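Local coordinates for protein hyaluronidase (PDB 5DIY) that probably removes N-acetylglucosamine from O-glycosylated proteins, as a glycoside hydrolase of family 84, at residues Gln21-Met26 against Tyr40-Asp45; Asp25-Met30 against Ile76-Ala81; Asn223-Asp228 against Leu267-Phe272; Val252-Asn257 against Ala273-Ser278. One frame throughout, in Å; residues are numbered along the deposited sequence.

Contact 1: Gln21-Met26 against Tyr40-Asp45. With NAG (2-acetamido-2-deoxy-beta-D-glucopyranose), chain E.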
# COMPACT_ATOMS: atom_id res chain seq x y z
N GLN C 21 18.83 -9.47 4.59
CA GLN C 21 19.18 -8.61 5.72
C GLN C 21 18.01 -7.72 6.19
O GLN C 21 17.87 -7.46 7.39
CB GLN C 21 20.39 -7.72 5.36
CG GLN C 21 21.00 -6.99 6.54
CD GLN C 21 21.43 -7.95 7.65
OE1 GLN C 21 22.08 -8.97 7.38
NE2 GLN C 21 21.05 -7.64 8.89
N GLU C 22 17.20 -7.27 5.25
CA GLU C 22 16.01 -6.46 5.55
C GLU C 22 14.97 -7.27 6.33
O GLU C 22 14.36 -6.77 7.27
CB GLU C 22 15.41 -5.91 4.25
CG GLU C 22 16.32 -4.91 3.56
CD GLU C 22 15.91 -4.56 2.14
OE1 GLU C 22 15.23 -5.35 1.46
OE2 GLU C 22 16.28 -3.46 1.68
N ARG C 23 14.80 -8.53 5.95
CA ARG C 23 13.93 -9.46 6.69
C ARG C 23 14.40 -9.65 8.12
O ARG C 23 13.60 -9.56 9.05
CB ARG C 23 13.84 -10.81 5.98
CG ARG C 23 13.03 -10.74 4.71
CD ARG C 23 13.27 -11.94 3.83
NE ARG C 23 12.51 -11.87 2.60
CZ ARG C 23 12.76 -12.57 1.49
NH1 ARG C 23 13.79 -13.41 1.42
NH2 ARG C 23 11.98 -12.41 0.43
N LEU C 24 15.70 -9.89 8.29
CA LEU C 24 16.29 -10.08 9.63
C LEU C 24 16.10 -8.82 10.48
O LEU C 24 15.74 -8.92 11.65
CB LEU C 24 17.78 -10.43 9.53
CG LEU C 24 18.12 -11.78 8.91
CD1 LEU C 24 19.58 -11.81 8.48
CD2 LEU C 24 17.81 -12.93 9.87
N ASP C 25 16.36 -7.67 9.88
CA ASP C 25 16.13 -6.36 10.51
C ASP C 25 14.64 -6.13 10.83
O ASP C 25 14.30 -5.68 11.91
CB ASP C 25 16.66 -5.26 9.58
CG ASP C 25 16.50 -3.87 10.17
OD1 ASP C 25 17.37 -3.46 10.97
OD2 ASP C 25 15.50 -3.20 9.83
N MET C 26 13.75 -6.45 9.88
CA MET C 26 12.31 -6.36 10.12
C MET C 26 11.87 -7.21 11.32
O MET C 26 11.00 -6.79 12.08
CB MET C 26 11.50 -6.74 8.87
CG MET C 26 10.02 -6.40 8.94
SD MET C 26 9.65 -4.64 9.19
CE MET C 26 10.17 -3.95 7.63
N TYR C 40 6.06 -15.80 4.80
CA TYR C 40 6.88 -15.71 3.60
C TYR C 40 6.02 -16.03 2.38
O TYR C 40 5.58 -17.17 2.22
CB TYR C 40 8.06 -16.68 3.67
CG TYR C 40 8.94 -16.61 2.46
CD1 TYR C 40 9.98 -15.70 2.39
CD2 TYR C 40 8.71 -17.44 1.36
CE1 TYR C 40 10.79 -15.62 1.27
CE2 TYR C 40 9.52 -17.36 0.23
CZ TYR C 40 10.55 -16.45 0.20
OH TYR C 40 11.36 -16.35 -0.91
N ALA C 41 5.76 -15.02 1.54
CA ALA C 41 4.97 -15.22 0.32
C ALA C 41 5.22 -14.19 -0.81
O ALA C 41 4.26 -13.74 -1.43
CB ALA C 41 3.49 -15.23 0.68
N PRO C 42 6.49 -13.83 -1.09
CA PRO C 42 6.70 -12.85 -2.16
C PRO C 42 6.30 -13.40 -3.52
O PRO C 42 6.74 -14.49 -3.89
CB PRO C 42 8.21 -12.57 -2.09
CG PRO C 42 8.79 -13.78 -1.46
CD PRO C 42 7.76 -14.26 -0.49
N LYS C 43 5.45 -12.65 -4.23
CA LYS C 43 4.89 -13.10 -5.51
C LYS C 43 5.96 -13.33 -6.58
O LYS C 43 5.78 -14.20 -7.42
CB LYS C 43 3.84 -12.11 -6.04
CG LYS C 43 2.48 -12.16 -5.34
CD LYS C 43 1.63 -13.35 -5.79
CE LYS C 43 0.18 -13.22 -5.34
NZ LYS C 43 0.01 -13.16 -3.86
N GLN C 44 7.04 -12.55 -6.55
CA GLN C 44 8.11 -12.64 -7.57
C GLN C 44 9.19 -13.70 -7.29
O GLN C 44 10.08 -13.89 -8.12
CB GLN C 44 8.79 -11.28 -7.80
CG GLN C 44 7.84 -10.18 -8.22
CD GLN C 44 7.14 -10.45 -9.55
OE1 GLN C 44 7.75 -10.88 -10.52
NE2 GLN C 44 5.85 -10.17 -9.59
N ASP C 45 9.12 -14.37 -6.14
CA ASP C 45 9.90 -15.60 -5.92
C ASP C 45 9.24 -16.68 -6.78
O ASP C 45 8.12 -17.11 -6.48
CB ASP C 45 9.91 -16.00 -4.43
CG ASP C 45 10.63 -17.33 -4.16
OD1 ASP C 45 11.12 -17.99 -5.10
OD2 ASP C 45 10.70 -17.71 -2.98
C1 NAG E . -3.62 -8.85 -4.58
C2 NAG E . -2.64 -9.91 -4.03
C3 NAG E . -1.42 -9.33 -3.31
C4 NAG E . -1.13 -7.92 -3.80
C5 NAG E . -2.32 -7.04 -3.47
C6 NAG E . -2.13 -5.58 -3.94
C7 NAG E . -4.00 -10.62 -2.09
C8 NAG E . -4.61 -11.81 -1.41
N2 NAG E . -3.33 -10.90 -3.21
O3 NAG E . -0.30 -10.18 -3.53
O4 NAG E . 0.02 -7.39 -3.14
O5 NAG E . -3.56 -7.56 -3.95
O6 NAG E . -1.81 -5.51 -5.33
O7 NAG E . -4.13 -9.48 -1.65
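Arg23 is the residue of Gln21-Met26 that reaches Tyr40 and Pro42. One step before it, Glu22 turns elsewhere and forms a salt bridge with Lys367. Arg23 leaves helix 20-32 with its chain extended from CG to NE (chi3 -179°), which carries the guanidinium to the tyrosine ring. The two planes stand 74° apart, so this is no parallel stack. Tyr40 CE1 sits over one guanidinium face, offset toward its rim, 3.5 Å from Arg23 NH2. Arg23 NH1 lies at the ring's edge. The same Arg23 NH2 is 4.0 Å from Pro42 CG. Arg23 NE is held by a salt bridge with Glu11. Further on, Asp25 pairs with Lys266 and Met26 rests on Pro262, both on helix 262-277.

Over one face of the Tyr40 ring lies Pro42 CD, 3.5 Å above its centre. Tyr40 OH gives a 2.6 Å hydrogen bond to Asp45 OD2, on the anti side of the carboxylate; Tyr56 OH bonds the same oxygen. With an alanine in place of Tyr40, Asp45 OD2 would probably lose one of its hydroxyl donors, keeping Tyr56, and the Arg23 guanidinium face and Pro42 CD would lose the ring they pack on. Lys43 NZ donates to NAG O3 at 3.0 Å and also pairs with Asp119. The loop belongs to a TIM barrel, whose substrate site is built from loops following the strands.

Contact 2: Asp25-Met30 against Ile76-Ala81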
# COMPACT_ATOMS: atom_id res chain seq x y z
N ASP C 25 16.36 -7.67 9.88
CA ASP C 25 16.13 -6.36 10.51
C ASP C 25 14.64 -6.13 10.83
O ASP C 25 14.30 -5.68 11.91
CB ASP C 25 16.66 -5.26 9.58
CG ASP C 25 16.50 -3.87 10.17
OD1 ASP C 25 17.37 -3.46 10.97
OD2 ASP C 25 15.50 -3.20 9.83
N MET C 26 13.75 -6.45 9.88
CA MET C 26 12.31 -6.36 10.12
C MET C 26 11.87 -7.21 11.32
O MET C 26 11.00 -6.79 12.08
CB MET C 26 11.50 -6.74 8.87
CG MET C 26 10.02 -6.40 8.94
SD MET C 26 9.65 -4.64 9.19
CE MET C 26 10.17 -3.95 7.63
N PHE C 27 12.47 -8.39 11.50
CA PHE C 27 12.13 -9.24 12.66
C PHE C 27 12.46 -8.56 13.99
O PHE C 27 11.72 -8.73 14.96
CB PHE C 27 12.79 -10.62 12.59
CG PHE C 27 12.36 -11.48 11.42
CD1 PHE C 27 11.18 -11.23 10.70
CD2 PHE C 27 13.12 -12.58 11.05
CE1 PHE C 27 10.80 -12.04 9.64
CE2 PHE C 27 12.75 -13.40 9.99
CZ PHE C 27 11.58 -13.13 9.28
N GLU C 28 13.55 -7.79 14.02
CA GLU C 28 13.90 -7.00 15.20
C GLU C 28 12.89 -5.86 15.43
O GLU C 28 12.45 -5.66 16.56
CB GLU C 28 15.32 -6.44 15.09
CG GLU C 28 16.39 -7.52 15.17
CD GLU C 28 17.79 -7.03 14.83
OE1 GLU C 28 17.95 -5.92 14.27
OE2 GLU C 28 18.75 -7.78 15.12
N PHE C 29 12.53 -5.15 14.37
CA PHE C 29 11.45 -4.15 14.43
C PHE C 29 10.12 -4.77 14.91
O PHE C 29 9.42 -4.18 15.74
CB PHE C 29 11.27 -3.46 13.07
CG PHE C 29 10.05 -2.58 12.99
CD1 PHE C 29 10.10 -1.25 13.40
CD2 PHE C 29 8.84 -3.07 12.49
CE1 PHE C 29 8.98 -0.44 13.33
CE2 PHE C 29 7.71 -2.27 12.42
CZ PHE C 29 7.78 -0.94 12.84
N MET C 30 9.79 -5.94 14.38
CA MET C 30 8.59 -6.67 14.80
C MET C 30 8.58 -6.97 16.30
O MET C 30 7.58 -6.72 16.98
CB MET C 30 8.42 -7.96 13.99
CG MET C 30 7.92 -7.73 12.57
SD MET C 30 7.99 -9.21 11.55
CE MET C 30 6.52 -10.08 12.12
N ILE C 76 8.70 -14.58 16.89
CA ILE C 76 7.91 -14.53 15.67
C ILE C 76 7.63 -15.95 15.20
O ILE C 76 8.56 -16.75 15.06
CB ILE C 76 8.67 -13.81 14.52
CG1 ILE C 76 9.35 -12.51 14.98
CG2 ILE C 76 7.74 -13.56 13.33
CD1 ILE C 76 8.42 -11.49 15.56
N ASN C 77 6.36 -16.27 14.93
CA ASN C 77 6.01 -17.52 14.26
C ASN C 77 6.24 -17.34 12.76
O ASN C 77 5.63 -16.46 12.15
CB ASN C 77 4.55 -17.90 14.54
CG ASN C 77 4.18 -19.30 14.04
OD1 ASN C 77 5.02 -20.20 13.98
ND2 ASN C 77 2.92 -19.48 13.69
N PHE C 78 7.15 -18.14 12.19
CA PHE C 78 7.44 -18.10 10.76
C PHE C 78 6.50 -19.05 10.03
O PHE C 78 6.46 -20.24 10.35
CB PHE C 78 8.90 -18.51 10.52
CG PHE C 78 9.35 -18.38 9.08
CD1 PHE C 78 8.99 -19.34 8.12
CD2 PHE C 78 10.20 -17.35 8.69
CE1 PHE C 78 9.43 -19.23 6.82
CE2 PHE C 78 10.64 -17.24 7.38
CZ PHE C 78 10.26 -18.19 6.44
N THR C 79 5.78 -18.53 9.04
CA THR C 79 4.93 -19.33 8.17
C THR C 79 5.51 -19.31 6.76
O THR C 79 5.76 -18.24 6.20
CB THR C 79 3.49 -18.78 8.15
OG1 THR C 79 2.92 -18.90 9.45
CG2 THR C 79 2.60 -19.54 7.14
N PHE C 80 5.71 -20.49 6.19
CA PHE C 80 6.09 -20.64 4.80
C PHE C 80 4.82 -20.79 3.99
O PHE C 80 4.02 -21.69 4.27
CB PHE C 80 6.99 -21.86 4.58
CG PHE C 80 7.30 -22.12 3.13
CD1 PHE C 80 8.26 -21.38 2.47
CD2 PHE C 80 6.58 -23.08 2.41
CE1 PHE C 80 8.53 -21.60 1.12
CE2 PHE C 80 6.85 -23.30 1.07
CZ PHE C 80 7.82 -22.57 0.43
N ALA C 81 4.62 -19.93 2.99
CA ALA C 81 3.48 -20.06 2.09
C ALA C 81 3.89 -20.52 0.70
O ALA C 81 5.01 -20.27 0.25
CB ALA C 81 2.70 -18.76 2.01
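Met30 and Ile76 make the aliphatic part of this contact, their side chains crossing at about a right angle. Met30 CB lies 3.9 Å from Ile76 CD1. The methionine chain then bends at its last torsion (chi3 79°). That bend sets Met30 CE against the other branch, 3.9 Å from Ile76 CG2. The isoleucine is thus touched on both of its branches. Ile76 CD1 also comes within 4.3 Å of the backbone oxygen of Phe27, so the methyl group lies against the helix surface. Ile76 also packs on Ala71 of helix 58-73.

The aromatic part is looser. Phe27 CZ meets Phe78 CD2 at 4.5 Å. It arrives at the edge of the Phe78 ring, near the plane of that ring. Tyr38 of the intervening strand joins the two: it is T-shaped against Phe27 and meets Phe78 at about 50° between planes. Leu67 and Ile68 of helix 58-73 also pack on Phe78.

The backbone bonds run within the helix and to the neighbouring strand. Met30 N bonds Met26 O in the helix, at 2.7 Å. Thr79 is backbone-bonded to Tyr38 and Tyr40 of strand 37-40. Helix 20-32 links strands 6-11 and 37-40 in a beta-alpha-beta crossover and reaches Ile76, just before the third strand, 77-82, and Phe78 on it. Such apolar packing of outer helices on a parallel sheet is the architecture of the TIM barrel.

Contact 3: Asn223-Asp228 against Leu267-Phe272. With NAG (2-acetamido-2-deoxy-beta-D-glucopyranose), chain E.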
# COMPACT_ATOMS: atom_id res chain seq x y z
N ASN C 223 -4.19 -5.21 3.00
CA ASN C 223 -3.32 -4.69 1.95
C ASN C 223 -3.03 -3.20 2.14
O ASN C 223 -3.46 -2.36 1.35
CB ASN C 223 -3.93 -4.94 0.56
CG ASN C 223 -3.80 -6.38 0.11
OD1 ASN C 223 -4.79 -7.03 -0.21
ND2 ASN C 223 -2.58 -6.86 0.02
N TYR C 224 -2.32 -2.92 3.22
CA TYR C 224 -1.76 -1.61 3.51
C TYR C 224 -0.55 -1.87 4.41
O TYR C 224 -0.68 -2.66 5.35
CB TYR C 224 -2.78 -0.69 4.21
CG TYR C 224 -2.24 0.70 4.38
CD1 TYR C 224 -2.31 1.63 3.33
CD2 TYR C 224 -1.58 1.08 5.54
CE1 TYR C 224 -1.76 2.91 3.46
CE2 TYR C 224 -1.04 2.35 5.68
CZ TYR C 224 -1.13 3.26 4.63
OH TYR C 224 -0.58 4.50 4.78
N PRO C 225 0.62 -1.26 4.16
CA PRO C 225 0.84 -0.16 3.20
C PRO C 225 1.18 -0.53 1.74
O PRO C 225 1.52 0.38 0.99
CB PRO C 225 2.01 0.60 3.83
CG PRO C 225 2.76 -0.44 4.58
CD PRO C 225 1.68 -1.30 5.17
N VAL C 226 1.09 -1.79 1.32
CA VAL C 226 1.47 -2.19 -0.06
C VAL C 226 1.22 -1.14 -1.13
O VAL C 226 0.11 -0.65 -1.24
CB VAL C 226 0.73 -3.43 -0.65
CG1 VAL C 226 1.61 -4.64 -0.68
CG2 VAL C 226 -0.63 -3.70 0.01
N ASN C 227 2.24 -0.87 -1.93
CA ASN C 227 2.12 0.01 -3.09
C ASN C 227 2.70 -0.66 -4.35
O ASN C 227 3.52 -0.09 -5.04
CB ASN C 227 2.76 1.38 -2.80
CG ASN C 227 4.28 1.33 -2.63
OD1 ASN C 227 4.87 0.28 -2.31
ND2 ASN C 227 4.92 2.47 -2.85
N ASP C 228 2.25 -1.89 -4.63
CA ASP C 228 2.73 -2.60 -5.82
C ASP C 228 1.83 -2.32 -7.02
O ASP C 228 0.75 -1.73 -6.88
CB ASP C 228 2.89 -4.12 -5.57
CG ASP C 228 1.59 -4.84 -5.20
OD1 ASP C 228 0.48 -4.29 -5.39
OD2 ASP C 228 1.69 -5.99 -4.73
N LEU C 267 7.11 3.08 9.24
CA LEU C 267 6.30 4.19 9.72
C LEU C 267 4.81 3.77 9.89
O LEU C 267 4.30 3.84 11.00
CB LEU C 267 6.48 5.45 8.84
CG LEU C 267 6.49 6.82 9.51
CD1 LEU C 267 6.57 7.90 8.43
CD2 LEU C 267 5.26 7.01 10.38
N PRO C 268 4.14 3.32 8.81
CA PRO C 268 2.77 2.82 8.99
C PRO C 268 2.66 1.51 9.77
O PRO C 268 1.68 1.33 10.50
CB PRO C 268 2.27 2.62 7.55
CG PRO C 268 3.50 2.52 6.72
CD PRO C 268 4.49 3.41 7.38
N LEU C 269 3.65 0.62 9.64
CA LEU C 269 3.66 -0.62 10.43
C LEU C 269 3.75 -0.37 11.94
O LEU C 269 3.13 -1.11 12.73
CB LEU C 269 4.78 -1.58 9.97
CG LEU C 269 4.59 -2.22 8.59
CD1 LEU C 269 5.83 -3.02 8.24
CD2 LEU C 269 3.34 -3.08 8.51
N TYR C 270 4.50 0.65 12.34
CA TYR C 270 4.51 1.10 13.74
C TYR C 270 3.10 1.41 14.23
O TYR C 270 2.70 0.96 15.30
CB TYR C 270 5.42 2.32 13.93
CG TYR C 270 5.62 2.75 15.37
CD1 TYR C 270 4.65 3.50 16.04
CD2 TYR C 270 6.78 2.42 16.07
CE1 TYR C 270 4.82 3.89 17.35
CE2 TYR C 270 6.96 2.81 17.39
CZ TYR C 270 5.98 3.55 18.03
OH TYR C 270 6.14 3.96 19.33
N THR C 271 2.35 2.16 13.43
CA THR C 271 0.99 2.57 13.80
C THR C 271 0.03 1.37 13.80
O THR C 271 -0.84 1.26 14.67
CB THR C 271 0.44 3.70 12.90
OG1 THR C 271 0.26 3.25 11.54
CG2 THR C 271 1.38 4.91 12.93
N PHE C 272 0.20 0.51 12.81
CA PHE C 272 -0.50 -0.77 12.73
C PHE C 272 -0.31 -1.59 14.01
O PHE C 272 -1.29 -2.06 14.59
CB PHE C 272 -0.02 -1.51 11.47
CG PHE C 272 -0.41 -2.97 11.39
CD1 PHE C 272 -1.73 -3.34 11.18
CD2 PHE C 272 0.56 -3.97 11.45
CE1 PHE C 272 -2.10 -4.68 11.07
CE2 PHE C 272 0.21 -5.31 11.34
CZ PHE C 272 -1.12 -5.67 11.15
C1 NAG E . -3.62 -8.85 -4.58
C2 NAG E . -2.64 -9.91 -4.03
C3 NAG E . -1.42 -9.33 -3.31
C4 NAG E . -1.13 -7.92 -3.80
C5 NAG E . -2.32 -7.04 -3.47
C6 NAG E . -2.13 -5.58 -3.94
C7 NAG E . -4.00 -10.62 -2.09
C8 NAG E . -4.61 -11.81 -1.41
N2 NAG E . -3.33 -10.90 -3.21
O3 NAG E . -0.30 -10.18 -3.53
O4 NAG E . 0.02 -7.39 -3.14
O5 NAG E . -3.56 -7.56 -3.95
O6 NAG E . -1.81 -5.51 -5.33
O7 NAG E . -4.13 -9.48 -1.65
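Pro225 lies against Pro268 and Leu269, its ring crossing both side chains at about a right angle. A cis peptide bond precedes it. First, Pro225 CB lies over the centre of the Tyr224 ring, 3.9 Å above its plane. The same Pro225 CB is 3.8 Å from Pro268 CG. At the ring's far corner Pro225 CG comes to 3.7 Å from Pro268 CG. Pro225 CD, next to the backbone N, meets Leu269 CD2 at 4.1 Å. Tyr224 flanks this pair. Its CE2 touches Pro268 CB at 3.8 Å, while its OH is bonded to the backbone oxygen of Gly238.

In the TIM barrel, this is the loop after the seventh strand packing on the helix that follows the eighth. The helix side has its own tie. Pro268 O accepts from Phe272 N and also from Thr271 OG1, the latter at 2.6 Å.

Both ends of Asn223-Asp228 face the sugar. The Asn223 amide lies beside the N-acetyl oxygen, NAG O7, and an alanine here would probably leave that oxygen without its amide neighbour and the acetamido group freer to turn. Asp228 CG stands between the backbone N and the carbonyl carbon (chi1 62°), from where the carboxylate grips two hydroxyls at once. NAG O6 donates to Asp228 OD1 at 2.6 Å and NAG O4 donates to Asp228 OD2 at 2.7 Å. Tyr14 N also bonds Asp228 OD2.

Contact 4: Val252-Asn257 against Ala273-Ser278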
# COMPACT_ATOMS: atom_id res chain seq x y z
N VAL C 252 -9.47 -13.41 14.02
CA VAL C 252 -8.43 -14.14 14.78
C VAL C 252 -7.06 -13.43 14.73
O VAL C 252 -6.25 -13.55 15.66
CB VAL C 252 -8.31 -15.62 14.31
CG1 VAL C 252 -7.70 -15.73 12.92
CG2 VAL C 252 -7.50 -16.45 15.31
N GLY C 253 -6.80 -12.70 13.65
CA GLY C 253 -5.58 -11.92 13.53
C GLY C 253 -5.52 -11.11 12.25
O GLY C 253 -6.39 -11.24 11.39
N ILE C 254 -4.50 -10.27 12.14
CA ILE C 254 -4.30 -9.42 10.97
C ILE C 254 -2.85 -9.49 10.54
O ILE C 254 -1.96 -9.28 11.36
CB ILE C 254 -4.68 -7.94 11.22
CG1 ILE C 254 -6.06 -7.84 11.91
CG2 ILE C 254 -4.64 -7.16 9.91
CD1 ILE C 254 -6.58 -6.43 12.14
N TYR C 255 -2.63 -9.80 9.27
CA TYR C 255 -1.32 -9.66 8.63
C TYR C 255 -1.34 -8.46 7.67
O TYR C 255 -2.18 -8.40 6.77
CB TYR C 255 -0.95 -10.92 7.86
CG TYR C 255 -0.65 -12.13 8.72
CD1 TYR C 255 -1.68 -12.88 9.29
CD2 TYR C 255 0.67 -12.53 8.95
CE1 TYR C 255 -1.41 -13.99 10.07
CE2 TYR C 255 0.95 -13.65 9.73
CZ TYR C 255 -0.09 -14.38 10.29
OH TYR C 255 0.18 -15.48 11.05
N ALA C 256 -0.40 -7.53 7.85
CA ALA C 256 -0.26 -6.37 6.96
C ALA C 256 0.66 -6.72 5.81
O ALA C 256 1.79 -7.17 6.04
CB ALA C 256 0.28 -5.18 7.73
N ASN C 257 0.20 -6.52 4.58
CA ASN C 257 1.06 -6.60 3.40
C ASN C 257 1.77 -5.25 3.19
O ASN C 257 1.12 -4.26 2.85
CB ASN C 257 0.26 -7.00 2.15
CG ASN C 257 1.15 -7.51 1.02
OD1 ASN C 257 2.34 -7.74 1.19
ND2 ASN C 257 0.56 -7.70 -0.15
N ALA C 273 0.94 -1.71 14.47
CA ALA C 273 1.27 -2.44 15.71
C ALA C 273 0.64 -1.83 16.97
O ALA C 273 0.19 -2.55 17.86
CB ALA C 273 2.78 -2.54 15.88
N GLN C 274 0.62 -0.50 17.05
CA GLN C 274 -0.05 0.18 18.16
C GLN C 274 -1.56 -0.05 18.15
O GLN C 274 -2.15 -0.26 19.21
CB GLN C 274 0.26 1.69 18.18
CG GLN C 274 1.70 2.00 18.56
CD GLN C 274 1.85 3.35 19.23
OE1 GLN C 274 2.43 3.46 20.32
NE2 GLN C 274 1.34 4.39 18.59
N TYR C 275 -2.18 -0.03 16.96
CA TYR C 275 -3.60 -0.37 16.84
C TYR C 275 -3.87 -1.78 17.36
O TYR C 275 -4.80 -1.97 18.14
CB TYR C 275 -4.11 -0.25 15.38
CG TYR C 275 -5.45 -0.94 15.16
CD1 TYR C 275 -6.65 -0.30 15.49
CD2 TYR C 275 -5.51 -2.25 14.66
CE1 TYR C 275 -7.87 -0.94 15.30
CE2 TYR C 275 -6.72 -2.89 14.47
CZ TYR C 275 -7.90 -2.23 14.79
OH TYR C 275 -9.10 -2.88 14.59
N LEU C 276 -3.07 -2.75 16.92
CA LEU C 276 -3.25 -4.14 17.36
C LEU C 276 -3.09 -4.28 18.88
O LEU C 276 -3.83 -5.03 19.51
CB LEU C 276 -2.27 -5.08 16.66
CG LEU C 276 -2.36 -5.22 15.14
CD1 LEU C 276 -1.15 -6.00 14.64
CD2 LEU C 276 -3.66 -5.87 14.68
N ASN C 277 -2.14 -3.54 19.45
CA ASN C 277 -1.89 -3.58 20.90
C ASN C 277 -3.05 -3.09 21.77
O ASN C 277 -3.33 -3.66 22.82
CB ASN C 277 -0.63 -2.79 21.25
CG ASN C 277 -0.25 -2.91 22.71
OD1 ASN C 277 0.08 -4.00 23.18
ND2 ASN C 277 -0.30 -1.80 23.44
N SER C 278 -3.72 -2.02 21.33
CA SER C 278 -4.84 -1.44 22.07
C SER C 278 -5.80 -0.70 21.14
O SER C 278 -5.80 0.53 21.08
CB SER C 278 -4.31 -0.52 23.17
OG SER C 278 -5.37 -0.03 23.98
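Ile254 and Leu276 form the tight part of this contact, where strand 251-256 meets the last turns of helix 262-277. Their side chains cross at a slant. Leu276 CD2 does the touching on the helix side. It lies 3.9 Å from Ile254 CD1 and 4.2 Å from Ile254 CB, so the isoleucine branch lies along this one methyl. That branch is extended (chi2 -177°), which carries Ile254 CD1 far enough to meet the preceding helix residue, Tyr275, too. There it faces the edge of the Tyr275 ring, near the ring plane, at 4.2 Å from Tyr275 CE2. Phe272, one turn earlier on the helix, also packs on Ile254.

The solvent side is looser. Gln274 NE2 is hydrogen-bonded to Ser287 OG of helix 284-296, and Asn277 is exposed near the helix end. The helix runs out at Ser278, whose N still bonds Gln274 O at 3.2 Å.

The strand has a second, buried side. Tyr255 points away from the helix at its CB, and its side chain packs on Tyr6 and Ile10 of strand 6-11. Strand 251-256 pairs with strands 218-222 and 6-11, which closes the TIM barrel. Just past its end, Asn257 OD1 accepts a hydrogen bond from Gly12 N, and Asn257 touches the bound sugar.

The meeting of Ile254, Leu276 and Tyr275 is apolar, without directional bonds, so shape and burial probably hold it; the directional bond is that of Tyr275 OH to the backbone oxygen of Asp244.

Overall arrangement
All four contacts belong to one TIM barrel of eight parallel strands. Contacts 1 and 2 share helix 20-32, and contacts 3 and 4 share helix 262-277. The centres of contacts 1 and 2 lie about 9 Å apart, those of 3 and 4 about 11 Å, and those of 1 and 4 about 19 Å. Along the chain, contacts 1 and 2 close before 3 and 4 open. The segments of 3 and 4 alternate. The two helices are neighbours where the barrel closes, and Phe29 packs on Leu269. Tyr40 pairs with strand 77-82, and Val226 with Asn257. Contacts 1 and 3 both reach the sugar, so outer packing and substrate site share the same loops.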